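Local coordinates for protein putative aminopeptidase (Leishmania major, PDB 5NTH) that probably cleaves amino acids from the N termini of peptides as a manganese-dependent M17 leucyl aminopeptidase that assembles as a hexamer, at residues E467-S472 / S489-Y494; A143-E148 / S187-T192; S19-T24 / Q217-T222; N292-G297 / N351-L356; L48-L53 / T102-T107. All blocks are in the same frame, centred on the assembly; numbering follows the deposited sequence.

Contact 1. Residues E467-S472 / S489-Y494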
# COMPACT_ATOMS: atom_id res chain seq x y z
N GLU A 467 4.99 -27.92 -11.79
CA GLU A 467 5.19 -27.74 -13.21
C GLU A 467 4.14 -26.82 -13.77
O GLU A 467 4.44 -25.99 -14.62
CB GLU A 467 5.14 -29.07 -13.95
CG GLU A 467 5.37 -28.91 -15.45
CD GLU A 467 5.48 -30.24 -16.19
OE1 GLU A 467 4.66 -31.16 -15.94
OE2 GLU A 467 6.39 -30.35 -17.06
N GLU A 468 2.91 -26.97 -13.27
CA GLU A 468 1.78 -26.28 -13.86
C GLU A 468 1.57 -24.85 -13.37
O GLU A 468 0.66 -24.21 -13.83
CB GLU A 468 0.47 -27.09 -13.74
CG GLU A 468 -0.25 -27.09 -12.38
CD GLU A 468 -1.65 -27.76 -12.42
OE1 GLU A 468 -2.51 -27.25 -13.19
OE2 GLU A 468 -1.89 -28.77 -11.67
N VAL A 469 2.39 -24.35 -12.46
CA VAL A 469 2.36 -22.92 -12.13
C VAL A 469 3.58 -22.14 -12.65
O VAL A 469 3.66 -20.94 -12.46
CB VAL A 469 2.12 -22.66 -10.62
CG1 VAL A 469 0.80 -23.27 -10.18
CG2 VAL A 469 3.27 -23.15 -9.74
N TYR A 470 4.48 -22.82 -13.35
CA TYR A 470 5.68 -22.23 -13.96
C TYR A 470 5.65 -22.17 -15.50
O TYR A 470 6.68 -21.85 -16.14
CB TYR A 470 6.89 -23.11 -13.60
CG TYR A 470 7.60 -22.74 -12.36
CD1 TYR A 470 8.32 -21.57 -12.28
CD2 TYR A 470 7.62 -23.60 -11.29
CE1 TYR A 470 8.99 -21.23 -11.12
CE2 TYR A 470 8.31 -23.28 -10.14
CZ TYR A 470 8.98 -22.08 -10.06
OH TYR A 470 9.68 -21.75 -8.94
N LYS A 471 4.49 -22.51 -16.09
CA LYS A 471 4.33 -22.47 -17.54
C LYS A 471 4.58 -21.04 -18.05
O LYS A 471 4.06 -20.08 -17.48
CB LYS A 471 2.92 -22.90 -17.91
CG LYS A 471 2.60 -24.37 -17.67
CD LYS A 471 1.14 -24.69 -18.06
CE LYS A 471 0.95 -26.04 -18.78
NZ LYS A 471 1.33 -27.23 -17.94
N SER A 472 5.42 -20.93 -19.07
CA SER A 472 5.66 -19.72 -19.83
C SER A 472 5.18 -19.89 -21.27
O SER A 472 5.34 -20.92 -21.82
CB SER A 472 7.15 -19.46 -19.87
OG SER A 472 7.46 -18.38 -20.74
N SER A 489 7.87 -22.43 -1.01
CA SER A 489 9.20 -23.02 -0.78
C SER A 489 9.45 -24.21 -1.68
O SER A 489 10.56 -24.34 -2.16
CB SER A 489 9.52 -23.38 0.69
OG SER A 489 10.91 -23.74 0.78
N SER A 490 8.45 -25.05 -1.90
CA SER A 490 8.63 -26.19 -2.80
C SER A 490 8.90 -25.72 -4.22
O SER A 490 9.76 -26.27 -4.90
CB SER A 490 7.41 -27.09 -2.82
OG SER A 490 6.77 -27.13 -1.57
N CYS A 491 8.16 -24.71 -4.66
CA CYS A 491 8.34 -24.17 -6.00
C CYS A 491 9.80 -23.71 -6.20
O CYS A 491 10.38 -23.86 -7.28
CB CYS A 491 7.28 -23.06 -6.30
SG CYS A 491 5.54 -23.65 -6.53
N GLY A 492 10.40 -23.18 -5.14
CA GLY A 492 11.78 -22.78 -5.21
C GLY A 492 12.69 -23.96 -5.42
O GLY A 492 13.60 -23.91 -6.22
N GLY A 493 12.42 -25.04 -4.71
CA GLY A 493 13.19 -26.27 -4.90
C GLY A 493 13.02 -26.90 -6.26
O GLY A 493 13.99 -27.34 -6.87
N TYR A 494 11.78 -26.95 -6.72
CA TYR A 494 11.42 -27.50 -8.04
C TYR A 494 12.13 -26.79 -9.18
O TYR A 494 12.58 -27.41 -10.13
CB TYR A 494 9.90 -27.43 -8.25
CG TYR A 494 9.46 -27.75 -9.66
CD1 TYR A 494 9.28 -29.08 -10.08
CD2 TYR A 494 9.21 -26.72 -10.58
CE1 TYR A 494 8.89 -29.36 -11.38
CE2 TYR A 494 8.82 -26.99 -11.87
CZ TYR A 494 8.66 -28.30 -12.27
OH TYR A 494 8.27 -28.56 -13.56

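Contact 2. Residues A143-E148 / S187-T192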
# COMPACT_ATOMS: atom_id res chain seq x y z
N ALA A 143 23.96 -33.19 29.69
CA ALA A 143 23.37 -33.81 28.52
C ALA A 143 23.97 -35.18 28.29
O ALA A 143 25.20 -35.34 28.37
CB ALA A 143 23.58 -32.95 27.29
N PRO A 144 23.11 -36.15 27.94
CA PRO A 144 23.52 -37.54 27.78
C PRO A 144 24.40 -37.76 26.55
O PRO A 144 24.43 -36.94 25.63
CB PRO A 144 22.20 -38.30 27.67
CG PRO A 144 21.24 -37.32 27.10
CD PRO A 144 21.77 -35.93 27.34
N ALA A 145 25.13 -38.86 26.59
CA ALA A 145 26.02 -39.22 25.50
C ALA A 145 25.19 -39.34 24.22
O ALA A 145 24.09 -39.89 24.25
CB ALA A 145 26.74 -40.53 25.83
N GLY A 146 25.72 -38.82 23.12
CA GLY A 146 24.96 -38.68 21.87
C GLY A 146 24.59 -37.23 21.55
O GLY A 146 24.31 -36.91 20.40
N SER A 147 24.63 -36.38 22.56
CA SER A 147 24.35 -34.97 22.41
C SER A 147 25.58 -34.07 22.09
O SER A 147 25.44 -32.86 21.86
CB SER A 147 23.59 -34.51 23.65
OG SER A 147 24.39 -34.49 24.82
N GLU A 148 26.77 -34.64 21.98
CA GLU A 148 27.99 -33.84 21.78
C GLU A 148 27.95 -32.85 20.61
O GLU A 148 28.36 -31.70 20.78
CB GLU A 148 29.23 -34.72 21.64
CG GLU A 148 29.59 -35.50 22.90
CD GLU A 148 28.94 -36.87 23.00
OE1 GLU A 148 28.71 -37.56 21.95
OE2 GLU A 148 28.63 -37.28 24.14
N SER A 187 28.63 -36.10 30.20
CA SER A 187 29.08 -37.27 29.44
C SER A 187 30.55 -37.12 29.06
O SER A 187 30.98 -35.99 28.77
CB SER A 187 28.30 -37.47 28.13
OG SER A 187 29.09 -37.09 26.98
N ARG A 188 31.27 -38.25 28.98
CA ARG A 188 32.69 -38.25 28.65
C ARG A 188 33.01 -38.87 27.30
O ARG A 188 34.19 -39.04 26.96
CB ARG A 188 33.48 -38.97 29.73
CG ARG A 188 33.46 -38.31 31.11
CD ARG A 188 34.39 -39.03 32.11
NE ARG A 188 35.79 -38.88 31.68
CZ ARG A 188 36.60 -39.85 31.31
NH1 ARG A 188 37.82 -39.54 30.91
NH2 ARG A 188 36.24 -41.14 31.35
N ALA A 189 31.98 -39.14 26.50
CA ALA A 189 32.12 -39.84 25.21
C ALA A 189 33.10 -39.22 24.20
O ALA A 189 33.76 -39.94 23.44
CB ALA A 189 30.76 -39.99 24.57
N ALA A 190 33.19 -37.90 24.19
CA ALA A 190 34.20 -37.21 23.38
C ALA A 190 35.64 -37.57 23.78
O ALA A 190 36.57 -37.55 22.94
CB ALA A 190 33.98 -35.69 23.45
N PHE A 191 35.82 -37.87 25.07
CA PHE A 191 37.14 -38.15 25.64
C PHE A 191 37.50 -39.62 25.69
O PHE A 191 38.64 -39.98 25.58
CB PHE A 191 37.22 -37.51 27.02
CG PHE A 191 37.10 -36.02 26.97
CD1 PHE A 191 38.21 -35.24 26.64
CD2 PHE A 191 35.88 -35.41 27.14
CE1 PHE A 191 38.12 -33.86 26.55
CE2 PHE A 191 35.77 -34.04 27.07
CZ PHE A 191 36.89 -33.26 26.78
N THR A 192 36.49 -40.47 25.81
CA THR A 192 36.67 -41.90 25.82
C THR A 192 36.58 -42.54 24.42
O THR A 192 36.93 -43.71 24.26
CB THR A 192 35.63 -42.54 26.79
OG1 THR A 192 34.27 -42.23 26.40
CG2 THR A 192 35.86 -42.01 28.24

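Contact 3. Residues S19-T24 / Q217-T222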
# COMPACT_ATOMS: atom_id res chain seq x y z
N SER A 19 42.60 -7.22 3.04
CA SER A 19 43.68 -8.24 3.23
C SER A 19 43.75 -8.76 4.66
O SER A 19 43.99 -9.95 4.89
CB SER A 19 45.06 -7.71 2.77
OG SER A 19 45.20 -7.75 1.35
N ALA A 20 43.51 -7.87 5.61
CA ALA A 20 43.40 -8.22 7.03
C ALA A 20 42.12 -8.96 7.35
O ALA A 20 42.15 -9.90 8.14
CB ALA A 20 43.49 -6.97 7.90
N TYR A 21 41.00 -8.52 6.78
CA TYR A 21 39.73 -9.25 6.94
C TYR A 21 39.86 -10.68 6.43
O TYR A 21 39.34 -11.62 7.05
CB TYR A 21 38.57 -8.56 6.21
CG TYR A 21 37.32 -9.37 6.30
CD1 TYR A 21 36.50 -9.32 7.43
CD2 TYR A 21 37.00 -10.28 5.30
CE1 TYR A 21 35.37 -10.12 7.54
CE2 TYR A 21 35.87 -11.08 5.38
CZ TYR A 21 35.05 -10.99 6.49
OH TYR A 21 33.95 -11.80 6.55
N VAL A 22 40.55 -10.85 5.31
CA VAL A 22 40.76 -12.18 4.75
C VAL A 22 41.49 -13.03 5.78
O VAL A 22 41.03 -14.12 6.11
CB VAL A 22 41.54 -12.10 3.43
CG1 VAL A 22 42.02 -13.47 2.99
CG2 VAL A 22 40.65 -11.50 2.36
N GLN A 23 42.58 -12.50 6.32
CA GLN A 23 43.36 -13.23 7.33
C GLN A 23 42.55 -13.71 8.51
O GLN A 23 42.77 -14.83 9.01
CB GLN A 23 44.55 -12.40 7.85
CG GLN A 23 45.67 -12.23 6.85
CD GLN A 23 45.88 -13.50 6.08
OE1 GLN A 23 45.57 -13.58 4.88
NE2 GLN A 23 46.33 -14.54 6.78
N THR A 24 41.63 -12.88 8.97
CA THR A 24 40.87 -13.23 10.16
C THR A 24 39.97 -14.40 9.82
O THR A 24 39.71 -15.26 10.66
CB THR A 24 40.01 -12.08 10.67
OG1 THR A 24 39.01 -11.77 9.70
CG2 THR A 24 40.87 -10.83 10.95
N GLN A 217 29.14 -17.95 10.97
CA GLN A 217 28.54 -16.72 11.50
C GLN A 217 29.31 -15.46 11.05
O GLN A 217 28.69 -14.42 10.85
CB GLN A 217 28.47 -16.74 13.02
CG GLN A 217 27.59 -17.83 13.61
CD GLN A 217 27.61 -17.79 15.14
OE1 GLN A 217 28.64 -18.06 15.74
NE2 GLN A 217 26.48 -17.45 15.78
N ARG A 218 30.63 -15.55 10.87
CA ARG A 218 31.44 -14.42 10.48
C ARG A 218 31.20 -14.02 9.06
O ARG A 218 30.94 -12.88 8.78
CB ARG A 218 32.91 -14.75 10.63
CG ARG A 218 33.83 -13.58 10.30
CD ARG A 218 35.19 -13.74 10.95
NE ARG A 218 36.10 -12.63 10.64
CZ ARG A 218 36.06 -11.42 11.21
NH1 ARG A 218 35.14 -11.09 12.12
NH2 ARG A 218 36.97 -10.52 10.86
N LEU A 219 31.31 -14.97 8.15
CA LEU A 219 31.06 -14.71 6.73
C LEU A 219 29.65 -14.14 6.51
O LEU A 219 29.49 -13.12 5.84
CB LEU A 219 31.28 -15.97 5.92
CG LEU A 219 32.71 -16.52 5.93
CD1 LEU A 219 32.74 -17.82 5.14
CD2 LEU A 219 33.75 -15.55 5.38
N VAL A 220 28.65 -14.72 7.15
CA VAL A 220 27.27 -14.27 7.01
C VAL A 220 27.10 -12.85 7.53
O VAL A 220 26.63 -11.99 6.80
CB VAL A 220 26.27 -15.24 7.69
CG1 VAL A 220 24.89 -14.65 7.78
CG2 VAL A 220 26.19 -16.53 6.91
N ASP A 221 27.50 -12.65 8.78
CA ASP A 221 27.43 -11.34 9.47
C ASP A 221 28.14 -10.23 8.74
O ASP A 221 27.66 -9.12 8.78
CB ASP A 221 28.06 -11.39 10.86
CG ASP A 221 27.10 -11.84 11.97
OD1 ASP A 221 25.87 -11.91 11.78
OD2 ASP A 221 27.61 -12.09 13.09
N THR A 222 29.28 -10.52 8.10
CA THR A 222 30.04 -9.47 7.41
C THR A 222 29.20 -8.80 6.32
O THR A 222 28.56 -9.49 5.51
CB THR A 222 31.29 -10.01 6.74
OG1 THR A 222 32.08 -10.68 7.71
CG2 THR A 222 32.13 -8.91 6.16

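Contact 4. Residues N292-G297 / N351-L356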
# COMPACT_ATOMS: atom_id res chain seq x y z
N ASN A 292 29.42 -40.81 -3.35
CA ASN A 292 29.87 -39.46 -3.73
C ASN A 292 28.85 -38.41 -3.34
O ASN A 292 27.64 -38.65 -3.45
CB ASN A 292 30.08 -39.34 -5.23
CG ASN A 292 31.21 -40.21 -5.72
OD1 ASN A 292 32.09 -40.60 -4.95
ND2 ASN A 292 31.20 -40.50 -7.01
N ILE A 293 29.33 -37.25 -2.90
CA ILE A 293 28.45 -36.22 -2.37
C ILE A 293 28.79 -34.87 -2.94
O ILE A 293 29.90 -34.40 -2.78
CB ILE A 293 28.51 -36.21 -0.85
CG1 ILE A 293 27.77 -37.46 -0.34
CG2 ILE A 293 27.80 -34.99 -0.29
CD1 ILE A 293 28.36 -38.06 0.89
N ALA A 294 27.83 -34.25 -3.61
CA ALA A 294 27.99 -32.89 -4.06
C ALA A 294 27.09 -32.01 -3.23
O ALA A 294 25.98 -32.40 -2.85
CB ALA A 294 27.66 -32.76 -5.52
N MET A 295 27.59 -30.83 -2.92
CA MET A 295 26.85 -29.84 -2.17
C MET A 295 26.80 -28.53 -2.96
O MET A 295 27.74 -28.21 -3.70
CB MET A 295 27.51 -29.66 -0.81
CG MET A 295 27.25 -30.81 0.15
SD MET A 295 27.85 -30.49 1.84
CE MET A 295 29.56 -30.03 1.55
N VAL A 296 25.71 -27.78 -2.83
CA VAL A 296 25.55 -26.51 -3.56
C VAL A 296 24.83 -25.48 -2.70
O VAL A 296 23.83 -25.78 -2.07
CB VAL A 296 24.74 -26.68 -4.86
CG1 VAL A 296 24.75 -25.40 -5.69
CG2 VAL A 296 25.30 -27.82 -5.70
N GLY A 297 25.34 -24.25 -2.72
CA GLY A 297 24.80 -23.20 -1.88
C GLY A 297 24.66 -21.86 -2.55
O GLY A 297 25.52 -21.47 -3.36
N ASN A 351 34.03 -39.14 -2.70
CA ASN A 351 34.24 -37.76 -3.15
C ASN A 351 33.28 -36.78 -2.56
O ASN A 351 32.08 -37.02 -2.58
CB ASN A 351 34.04 -37.67 -4.64
CG ASN A 351 35.09 -38.41 -5.39
OD1 ASN A 351 36.24 -37.97 -5.45
ND2 ASN A 351 34.72 -39.57 -5.94
N ILE A 352 33.81 -35.66 -2.06
CA ILE A 352 32.96 -34.56 -1.63
C ILE A 352 33.30 -33.29 -2.38
O ILE A 352 34.46 -32.98 -2.62
CB ILE A 352 32.96 -34.35 -0.11
CG1 ILE A 352 31.87 -33.35 0.29
CG2 ILE A 352 34.33 -33.90 0.38
CD1 ILE A 352 31.47 -33.43 1.75
N SER A 353 32.25 -32.56 -2.73
CA SER A 353 32.33 -31.41 -3.63
C SER A 353 31.51 -30.32 -2.98
O SER A 353 30.47 -30.59 -2.39
CB SER A 353 31.73 -31.86 -4.94
OG SER A 353 31.35 -30.80 -5.77
N VAL A 354 31.97 -29.09 -3.02
CA VAL A 354 31.10 -27.98 -2.60
C VAL A 354 31.16 -26.90 -3.65
O VAL A 354 32.25 -26.50 -4.04
CB VAL A 354 31.40 -27.41 -1.18
CG1 VAL A 354 32.85 -26.97 -1.02
CG2 VAL A 354 30.43 -26.27 -0.86
N THR A 355 29.99 -26.45 -4.10
CA THR A 355 29.88 -25.45 -5.14
C THR A 355 29.23 -24.17 -4.58
O THR A 355 28.10 -24.16 -4.11
CB THR A 355 29.11 -25.99 -6.36
OG1 THR A 355 29.87 -27.06 -6.94
CG2 THR A 355 28.92 -24.91 -7.41
N LEU A 356 29.97 -23.08 -4.65
CA LEU A 356 29.47 -21.80 -4.22
C LEU A 356 28.96 -21.00 -5.39
O LEU A 356 29.73 -20.68 -6.31
CB LEU A 356 30.57 -21.02 -3.53
CG LEU A 356 31.18 -21.86 -2.43
CD1 LEU A 356 32.37 -21.12 -1.83
CD2 LEU A 356 30.13 -22.16 -1.37
O HOH W 1 29.57 -29.09 -5.59

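Contact 5. Residues L48-L53 / T102-T107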
# COMPACT_ATOMS: atom_id res chain seq x y z
N LEU A 48 28.32 -21.26 34.02
CA LEU A 48 26.96 -21.56 33.67
C LEU A 48 26.70 -23.06 33.82
O LEU A 48 27.47 -23.90 33.34
CB LEU A 48 26.68 -21.12 32.23
CG LEU A 48 25.36 -21.62 31.63
CD1 LEU A 48 24.13 -21.01 32.30
CD2 LEU A 48 25.35 -21.37 30.14
N LEU A 49 25.57 -23.37 34.44
CA LEU A 49 25.15 -24.72 34.62
C LEU A 49 23.78 -24.84 34.00
O LEU A 49 22.87 -24.07 34.33
CB LEU A 49 25.07 -25.05 36.10
CG LEU A 49 24.50 -26.44 36.43
CD1 LEU A 49 25.25 -27.55 35.71
CD2 LEU A 49 24.54 -26.60 37.93
N VAL A 50 23.64 -25.80 33.08
CA VAL A 50 22.43 -25.89 32.30
C VAL A 50 22.13 -27.33 32.03
O VAL A 50 22.99 -28.09 31.56
CB VAL A 50 22.52 -25.08 30.99
CG1 VAL A 50 23.74 -25.45 30.15
CG2 VAL A 50 21.24 -25.25 30.19
N GLY A 51 20.89 -27.70 32.34
CA GLY A 51 20.43 -29.05 32.09
C GLY A 51 18.98 -29.23 32.44
O GLY A 51 18.36 -28.37 33.05
N ALA A 52 18.46 -30.37 32.00
CA ALA A 52 17.18 -30.91 32.47
C ALA A 52 17.07 -30.76 33.97
O ALA A 52 18.03 -31.06 34.68
CB ALA A 52 17.09 -32.39 32.11
N LEU A 53 15.90 -30.36 34.46
CA LEU A 53 15.69 -30.26 35.90
C LEU A 53 16.03 -31.54 36.70
O LEU A 53 16.71 -31.43 37.72
CB LEU A 53 14.28 -29.80 36.23
CG LEU A 53 14.14 -29.30 37.68
CD1 LEU A 53 15.02 -28.09 38.02
CD2 LEU A 53 12.67 -28.99 37.94
N THR A 102 20.57 -22.68 34.81
CA THR A 102 19.42 -22.67 33.91
C THR A 102 18.89 -24.07 33.64
O THR A 102 19.57 -24.93 33.11
CB THR A 102 19.75 -21.96 32.57
OG1 THR A 102 20.18 -20.61 32.82
CG2 THR A 102 18.53 -21.89 31.66
N ALA A 103 17.61 -24.24 33.96
CA ALA A 103 16.89 -25.45 33.64
C ALA A 103 16.32 -25.38 32.23
O ALA A 103 15.69 -24.38 31.83
CB ALA A 103 15.78 -25.67 34.64
N LEU A 104 16.54 -26.46 31.48
CA LEU A 104 15.97 -26.60 30.18
C LEU A 104 14.49 -26.84 30.37
O LEU A 104 14.04 -27.15 31.47
CB LEU A 104 16.59 -27.76 29.42
CG LEU A 104 18.12 -27.70 29.22
CD1 LEU A 104 18.67 -29.05 28.75
CD2 LEU A 104 18.57 -26.55 28.32
N PRO A 105 13.70 -26.67 29.28
CA PRO A 105 12.26 -26.86 29.39
C PRO A 105 11.83 -28.30 29.61
O PRO A 105 12.53 -29.27 29.20
CB PRO A 105 11.73 -26.34 28.05
CG PRO A 105 12.81 -25.42 27.55
CD PRO A 105 14.06 -26.13 27.95
N ALA A 106 10.67 -28.40 30.26
CA ALA A 106 10.07 -29.66 30.69
C ALA A 106 9.69 -30.59 29.54
O ALA A 106 9.97 -31.78 29.60
CB ALA A 106 8.83 -29.35 31.53
N THR A 107 9.10 -30.03 28.48
CA THR A 107 8.46 -30.81 27.42
C THR A 107 9.00 -30.44 26.03
O THR A 107 9.19 -29.27 25.70
CB THR A 107 6.90 -30.64 27.46
OG1 THR A 107 6.55 -29.27 27.26
CG2 THR A 107 6.33 -31.06 28.82
O HOH W 2 13.79 -29.45 33.03

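Contact 1. Residues E467-S472 / S489-Y494
Y470 and Y494 carry the aromatic part of this contact. Their rings lie 26° from parallel but are slid apart, with centroids 5.7 Å from each other. They meet near one corner, where CD2 of Y470 and CD2 of Y494 are 3.6 Å apart. Y494, with CG anti to the backbone N (chi1 170°), extends toward E467: the backbone N of E467 sits over one face of the ring, and CB of E467 touches Y494 OH at 3.2 Å. The one hydrogen bond across the contact runs from Y470 OH to C491 O at 2.8 Å. This carbonyl lies near the plane of the Y470 ring, at its edge, whereas the hydroxyl stands above the carbonyl plane, 71° out of it. In the catalytic domain, the pairing joins a type I beta turn, E467 to Y470, to helix 488-497, whose G492 passes close to the bound bicarbonate. Y470 OH also receives a weak hydrogen bond from R392, a residue of the bicarbonate pocket. Apolar contact is slight: CG2 of V469 reaches SG of C491 at 4.0 Å, and CB of C491 lies beside the Y470 ring. On the turn, E468 forms a salt bridge with K430 of the second subunit.

Contact 2. Residues A143-E148 / S187-T192
S187 OG gives its proton to E148 OE2 at 2.9 Å, joining two loops of the N-terminal domain, a member of the macro-domain clan. The loops follow strands 137-142 and 181-185, parallel neighbours in the sheet, and each runs into a helix. The hydroxyl meets the carboxylate on the anti lone pair of OE2, away from OE1. The same oxygen also lies 3.5 Å from CB of A189, so this one oxygen has a polar and an apolar neighbour. The serine methylene packs against the backbone of the first loop, its CB 3.8 Å from both A143 O and A145 N. CB of A145 then faces CB of A189 at 4.2 Å.

E148 is brought to this place by a bend in its chain at chi2 (89°), which folds the carboxylate back toward its own loop. There the N-H of G146 points between the two oxygens, making weak bonds at 3.4 Å to OE1 and to OE2. Farther out, E148 and A190 both touch L206 of helix 203-221. R188, at the N-cap of helix 189-192, forms a salt bridge with D36 through NH1, and its O accepts from the N-H groups of F191 and T192. The first loop contains a type II beta turn, P144 to S147, with G146 at a positive phi that suits glycine. P144 O closes the turn by accepting twice, from S147 N and from S147 OG, the latter at 2.6 Å and tilted 18° from the carbonyl plane.

Contact 3. Residues S19-T24 / Q217-T222
Y21 OH donates to T222 OG1, a bond modelled at a very short 2.5 Å whose exact length is doubtful. T222 OG1 in turn donates to R218 O at 2.7 Å, so a chain of two hydrogen bonds leads from the tyrosine to a backbone carbonyl. R218 O is gripped twice, because T222 N also donates to it, and the two donors arrive from opposite faces of the carbonyl plane. T222 CG2 meanwhile rests against the Y21 ring near CZ, 3.6 Å away.

A second polar knot forms at T24. Its OG1 donates to Y21 O at 2.7 Å, one turn back on the same helix, and accepts from R218 NH2 at 2.7 Å with an N-H...O angle of 149°. A weaker bond from R218 NE reaches the same oxygen. Segments 19-24 of helix 12-26 and 217-221 of helix 203-221 run roughly antiparallel, 148° between their directions. With their axes 12.0 Å apart at closest, long side chains span the gap. As in other M17 leucyl aminopeptidases, the second helix is probably the long connector between the N-terminal and catalytic domains.

R218 reaches across extended from CG to NE, and its guanidinium lies with CE1 of Y21 over one face, ring and guanidinium planes 28° apart. The buried cation has further acceptors: A173 O takes a bond from NH2 and Y174 O one from NH1. Beside the tyrosine hydroxyl, CD2 of L219 adds an apolar neighbour, and I235 of helix 229-243 touches both Y21 and L219.

Contact 4. Residues N292-G297 / N351-L356
N292-G297 and N351-L356 run side by side as parallel strands, 13° between their directions, with I293, M295 and G297 donating to N351 O, S353 O and T355 O while S353 and T355 return bonds to I293 O and M295 O. The first of these, I293 N to N351 O, is 2.8 Å long. At the start of the pair two asparagines lie alongside each other: N351 ND2 donates to N292 OD1 at 3.0 Å. The acceptor is in the amide plane of N351, but the donor stands 55° out of the amide plane of N292. On the opposite face, M295 bends at chi3 (-53°) and brings CE to 3.9 Å from CD1 of I352 and 4.2 Å from CB of V354. The face with A294 and V296 is more polar. There a water donates to M295 O at 2.8 Å and also bonds S353 OG and T355 OG1, which have further partners in Q406 and T278. Strand 291-300 continues into K298, a manganese ligand. The pair is central to the mixed sheet of the catalytic domain, flanked by strands 275-282 and 412-417. Helix 323-341, in the beta-alpha-beta crossover between the two strands, covers I352 and V354, while helix 391-404 packs on V296 and T355.

Contact 5. Residues L48-L53 / T102-T107
V50 and G51 pair in parallel with T102 and A103 near the C-terminal ends of their strands, inside the sheet of the macro-like N-terminal domain, where strand 46-51 lies between 97-103 and 137-142. Three backbone bonds knit them. T102 N donates to L49 O at 2.7 Å, G51 N to T102 O at 3.2 Å, and L104 N to G51 O at 3.1 Å. In V50 CG1 takes the chi1 of 55°, which leaves CG2 anti to the backbone N and 3.5 Å from CD2 of L104. The other branch of L104 lies against the G51-A52 peptide, with CD1 3.5 Å from A52 N. On the opposite face CD1 of L53 meets CB of A103 at 4.2 Å, and V78 touches both residues. T102 turns its hydroxyl to T83 of the neighbouring strand 83-88. Beyond these bonds a water accepts from L53 N and donates to L104 O. Main-chain polarity is thus met first by direct pairing and then by a bound water as helix 53-57 begins, while the side chains add mostly apolar contact.

From the N terminus, contact 3 opens first, at 19-24, and closes only at 217-222, tying the first helix to the long helix 203-221. Two shorter loops nest inside it, one after the other. Contact 5 joins two neighbouring strands of the N-terminal sheet, and contact 2 joins loops at the ends of two others; their centres are about 17 Å apart. Contact 4 comes next in series, pairing central strands of the catalytic sheet around a helical crossover, and contact 1 closes a short loop beside the active site, about 24 Å from contact 4 between centres. No loops cross. Contacts 2 and 5 lie on the opposite side of the chain's centre from contacts 1 and 4 respectively.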